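Local coordinates for protein transcriptional regulator (Saccharomonospora viridis, PDB 4KWA) that probably binds DNA as a TetR-family transcriptional repressor and carries a choline ion in the pocket of its ligand-binding domain, at residues A[103-108]-A[117-122]. Numbering follows the deposited sequence.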
ATOM      1  N   LEU A 103       1.719   5.558   3.046  1.00 25.46           N
ATOM      2  CA  LEU A 103       2.539   4.505   2.427  1.00 25.10           C
ATOM      3  C   LEU A 103       3.754   4.189   3.345  1.00 25.08           C
ATOM      4  O   LEU A 103       4.190   3.017   3.488  1.00 26.56           O
ATOM      5  CB  LEU A 103       3.069   4.879   1.035  1.00 26.66           C
ATOM      6  CG  LEU A 103       2.256   4.463  -0.198  1.00 29.06           C
ATOM      7  CD1 LEU A 103       0.873   5.043  -0.215  1.00 26.98           C
ATOM      8  CD2 LEU A 103       2.920   4.759  -1.513  1.00 32.73           C
ATOM      9  N   GLN A 104       4.354   5.206   3.937  1.00 23.09           N
ATOM     10  CA  GLN A 104       5.523   4.946   4.817  1.00 24.06           C
ATOM     11  C   GLN A 104       5.105   4.256   6.145  1.00 23.73           C
ATOM     12  O   GLN A 104       5.844   3.476   6.759  1.00 27.01           O
ATOM     13  CB  GLN A 104       6.284   6.247   5.045  1.00 24.75           C
ATOM     14  CG  GLN A 104       6.776   6.905   3.788  1.00 24.43           C
ATOM     15  CD  GLN A 104       7.413   8.251   4.131  1.00 30.04           C
ATOM     16  OE1 GLN A 104       8.415   8.321   4.862  1.00 30.29           O
ATOM     17  NE2 GLN A 104       6.895   9.251   3.557  1.00 26.88           N
ATOM     18  N   VAL A 105       3.914   4.634   6.579  1.00 29.06           N
ATOM     19  CA  VAL A 105       3.389   4.074   7.783  1.00 27.66           C
ATOM     20  C   VAL A 105       3.075   2.621   7.654  1.00 27.98           C
ATOM     21  O   VAL A 105       3.326   1.821   8.594  1.00 30.54           O
ATOM     22  CB  VAL A 105       2.180   4.877   8.265  1.00 29.50           C
ATOM     23  CG1 VAL A 105       1.391   4.184   9.402  1.00 28.56           C
ATOM     24  CG2 VAL A 105       2.736   6.159   8.840  1.00 29.93           C
ATOM     25  N   TRP A 106       2.641   2.216   6.460  1.00 26.31           N
ATOM     26  CA  TRP A 106       2.383   0.779   6.302  1.00 30.19           C
ATOM     27  C   TRP A 106       3.640  -0.029   6.605  1.00 31.54           C
ATOM     28  O   TRP A 106       3.608  -1.073   7.268  1.00 30.97           O
ATOM     29  CB  TRP A 106       1.826   0.510   4.881  1.00 30.99           C
ATOM     30  CG  TRP A 106       0.614   1.139   4.587  1.00 29.16           C
ATOM     31  CD1 TRP A 106      -0.407   1.466   5.451  1.00 26.98           C
ATOM     32  CD2 TRP A 106       0.134   1.415   3.286  1.00 28.67           C
ATOM     33  NE1 TRP A 106      -1.426   1.999   4.768  1.00 29.59           N
ATOM     34  CE2 TRP A 106      -1.158   1.918   3.425  1.00 30.35           C
ATOM     35  CE3 TRP A 106       0.687   1.266   1.979  1.00 28.01           C
ATOM     36  CZ2 TRP A 106      -1.915   2.333   2.336  1.00 28.01           C
ATOM     37  CZ3 TRP A 106      -0.068   1.691   0.886  1.00 26.36           C
ATOM     38  CH2 TRP A 106      -1.358   2.218   1.078  1.00 27.84           C
ATOM     39  N   THR A 107       4.806   0.421   6.091  1.00 29.22           N
ATOM     40  CA  THR A 107       6.005  -0.220   6.423  1.00 32.60           C
ATOM     41  C   THR A 107       6.436  -0.058   7.846  1.00 27.89           C
ATOM     42  O   THR A 107       6.775  -1.006   8.489  1.00 32.53           O
ATOM     43  CB  THR A 107       7.171   0.251   5.527  1.00 42.57           C
ATOM     44  OG1 THR A 107       7.124  -0.618   4.446  1.00 41.33           O
ATOM     45  CG2 THR A 107       8.540   0.045   6.202  1.00 51.44           C
ATOM     46  N   GLU A 108       6.464   1.159   8.341  1.00 28.08           N
ATOM     47  CA  GLU A 108       6.925   1.382   9.717  1.00 28.80           C
ATOM     48  C   GLU A 108       6.037   0.641  10.723  1.00 36.72           C
ATOM     49  O   GLU A 108       6.499   0.269  11.812  1.00 36.47           O
ATOM     50  CB  GLU A 108       6.987   2.867  10.066  1.00 26.10           C
ATOM     51  CG  GLU A 108       7.963   3.643   9.205  1.00 34.82           C
ATOM     52  CD  GLU A 108       9.382   3.152   9.377  1.00 48.37           C
ATOM     53  OE1 GLU A 108       9.727   2.949  10.564  1.00 39.33           O
ATOM     54  OE2 GLU A 108      10.121   2.941   8.352  1.00 35.21           O
ATOM     55  N   ASP A 117      -0.323   0.569  16.347  1.00 33.01           N
ATOM     56  CA  ASP A 117      -1.549   0.784  17.149  1.00 30.93           C
ATOM     57  C   ASP A 117      -2.263   2.049  16.708  1.00 36.76           C
ATOM     58  O   ASP A 117      -3.472   2.072  16.563  1.00 32.75           O
ATOM     59  CB  ASP A 117      -1.231   0.933  18.647  1.00 32.40           C
ATOM     60  CG  ASP A 117      -0.792  -0.380  19.306  1.00 41.32           C
ATOM     61  OD1 ASP A 117      -0.813  -1.428  18.610  1.00 41.18           O
ATOM     62  OD2 ASP A 117      -0.389  -0.319  20.519  1.00 38.03           O
ATOM     63  N   LEU A 118      -1.525   3.127  16.463  1.00 28.70           N
ATOM     64  CA  LEU A 118      -2.134   4.308  15.988  1.00 32.62           C
ATOM     65  C   LEU A 118      -2.762   4.083  14.611  1.00 30.91           C
ATOM     66  O   LEU A 118      -3.904   4.504  14.393  1.00 30.10           O
ATOM     67  CB  LEU A 118      -1.110   5.438  15.974  1.00 36.16           C
ATOM     68  CG  LEU A 118      -1.613   6.848  15.576  1.00 39.23           C
ATOM     69  CD1 LEU A 118      -0.751   7.918  16.147  1.00 35.39           C
ATOM     70  CD2 LEU A 118      -1.704   7.055  14.054  1.00 41.66           C
ATOM     71  N   TYR A 119      -2.033   3.455  13.682  1.00 29.37           N
ATOM     72  CA  TYR A 119      -2.573   3.201  12.356  1.00 27.72           C
ATOM     73  C   TYR A 119      -3.873   2.338  12.427  1.00 26.33           C
ATOM     74  O   TYR A 119      -4.888   2.648  11.761  1.00 26.15           O
ATOM     75  CB  TYR A 119      -1.552   2.448  11.477  1.00 27.38           C
ATOM     76  CG  TYR A 119      -2.185   2.035  10.139  1.00 26.24           C
ATOM     77  CD1 TYR A 119      -2.423   2.977   9.178  1.00 32.52           C
ATOM     78  CD2 TYR A 119      -2.493   0.677   9.821  1.00 30.71           C
ATOM     79  CE1 TYR A 119      -3.054   2.638   7.983  1.00 37.24           C
ATOM     80  CE2 TYR A 119      -3.134   0.345   8.622  1.00 32.08           C
ATOM     81  CZ  TYR A 119      -3.345   1.312   7.704  1.00 36.99           C
ATOM     82  OH  TYR A 119      -3.888   0.987   6.521  1.00 45.39           O
ATOM     83  N   ASN A 120      -3.863   1.362  13.277  1.00 27.44           N
ATOM     84  CA  ASN A 120      -5.019   0.517  13.396  1.00 28.39           C
ATOM     85  C   ASN A 120      -6.177   1.236  13.949  1.00 28.75           C
ATOM     86  O   ASN A 120      -7.327   0.959  13.513  1.00 31.63           O
ATOM     87  CB  ASN A 120      -4.747  -0.706  14.205  1.00 28.62           C
ATOM     88  CG  ASN A 120      -4.042  -1.795  13.372  1.00 38.31           C
ATOM     89  OD1 ASN A 120      -4.523  -2.155  12.289  1.00 48.34           O
ATOM     90  ND2 ASN A 120      -3.026  -2.409  13.934  1.00 43.70           N
ATOM     91  N   ASP A 121      -5.972   1.997  14.987  1.00 28.35           N
ATOM     92  CA  ASP A 121      -7.148   2.742  15.471  1.00 30.47           C
ATOM     93  C   ASP A 121      -7.649   3.708  14.415  1.00 30.43           C
ATOM     94  O   ASP A 121      -8.834   3.929  14.342  1.00 28.48           O
ATOM     95  CB  ASP A 121      -6.801   3.567  16.680  1.00 35.65           C
ATOM     96  CG  ASP A 121      -6.606   2.743  17.892  1.00 40.20           C
ATOM     97  OD1 ASP A 121      -6.911   1.516  17.859  1.00 38.45           O
ATOM     98  OD2 ASP A 121      -6.124   3.335  18.854  1.00 42.16           O
ATOM     99  N   ALA A 122      -6.778   4.407  13.672  1.00 28.46           N
ATOM    100  CA  ALA A 122      -7.251   5.334  12.669  1.00 29.35           C
ATOM    101  C   ALA A 122      -8.018   4.552  11.544  1.00 32.21           C
ATOM    102  O   ALA A 122      -9.091   4.961  11.131  1.00 28.21           O
ATOM    103  CB  ALA A 122      -6.130   6.168  12.027  1.00 32.54           C
TER
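Trp106 NE1 donates a weak hydrogen bond to Tyr119 OH at 3.2 Å; the N-H points well off the line to the oxygen, with an N-H...O angle of 122°. That angle is consistent with the way the rings meet. The five-membered ring of Trp106 turns its edge toward the face of Tyr119 in an offset T-shaped pair, the planes at 79° and the centroids 5.2 Å apart, and NE1 is almost as near Tyr119 CZ (3.6 Å) as the hydroxyl oxygen. Trp106 CD1 comes to 3.7 Å from Tyr119 CZ, and Tyr119 CE1 sits in the indole plane at its rim. The CB of Tyr119 already points to helix 94-109, 4.0 Å from Val105 CG1, and with CG anti to the backbone N (chi1 173°) the ring extends on toward Trp106. Val105 also touches Leu56 of helix 48-71, while Trp106 packs on Asp160, a choline-pocket residue, and Ile164 of helix 148-168, and on Ile164 of the second subunit. All three residues are buried. The contact joins helix 94-109 to helix 113-139 in the BetI-type C-terminal region, and the side chain of Trp106 lies about 4 Å from the bound choline, beside the ligand pocket of an all-helical TetR-family regulatory domain.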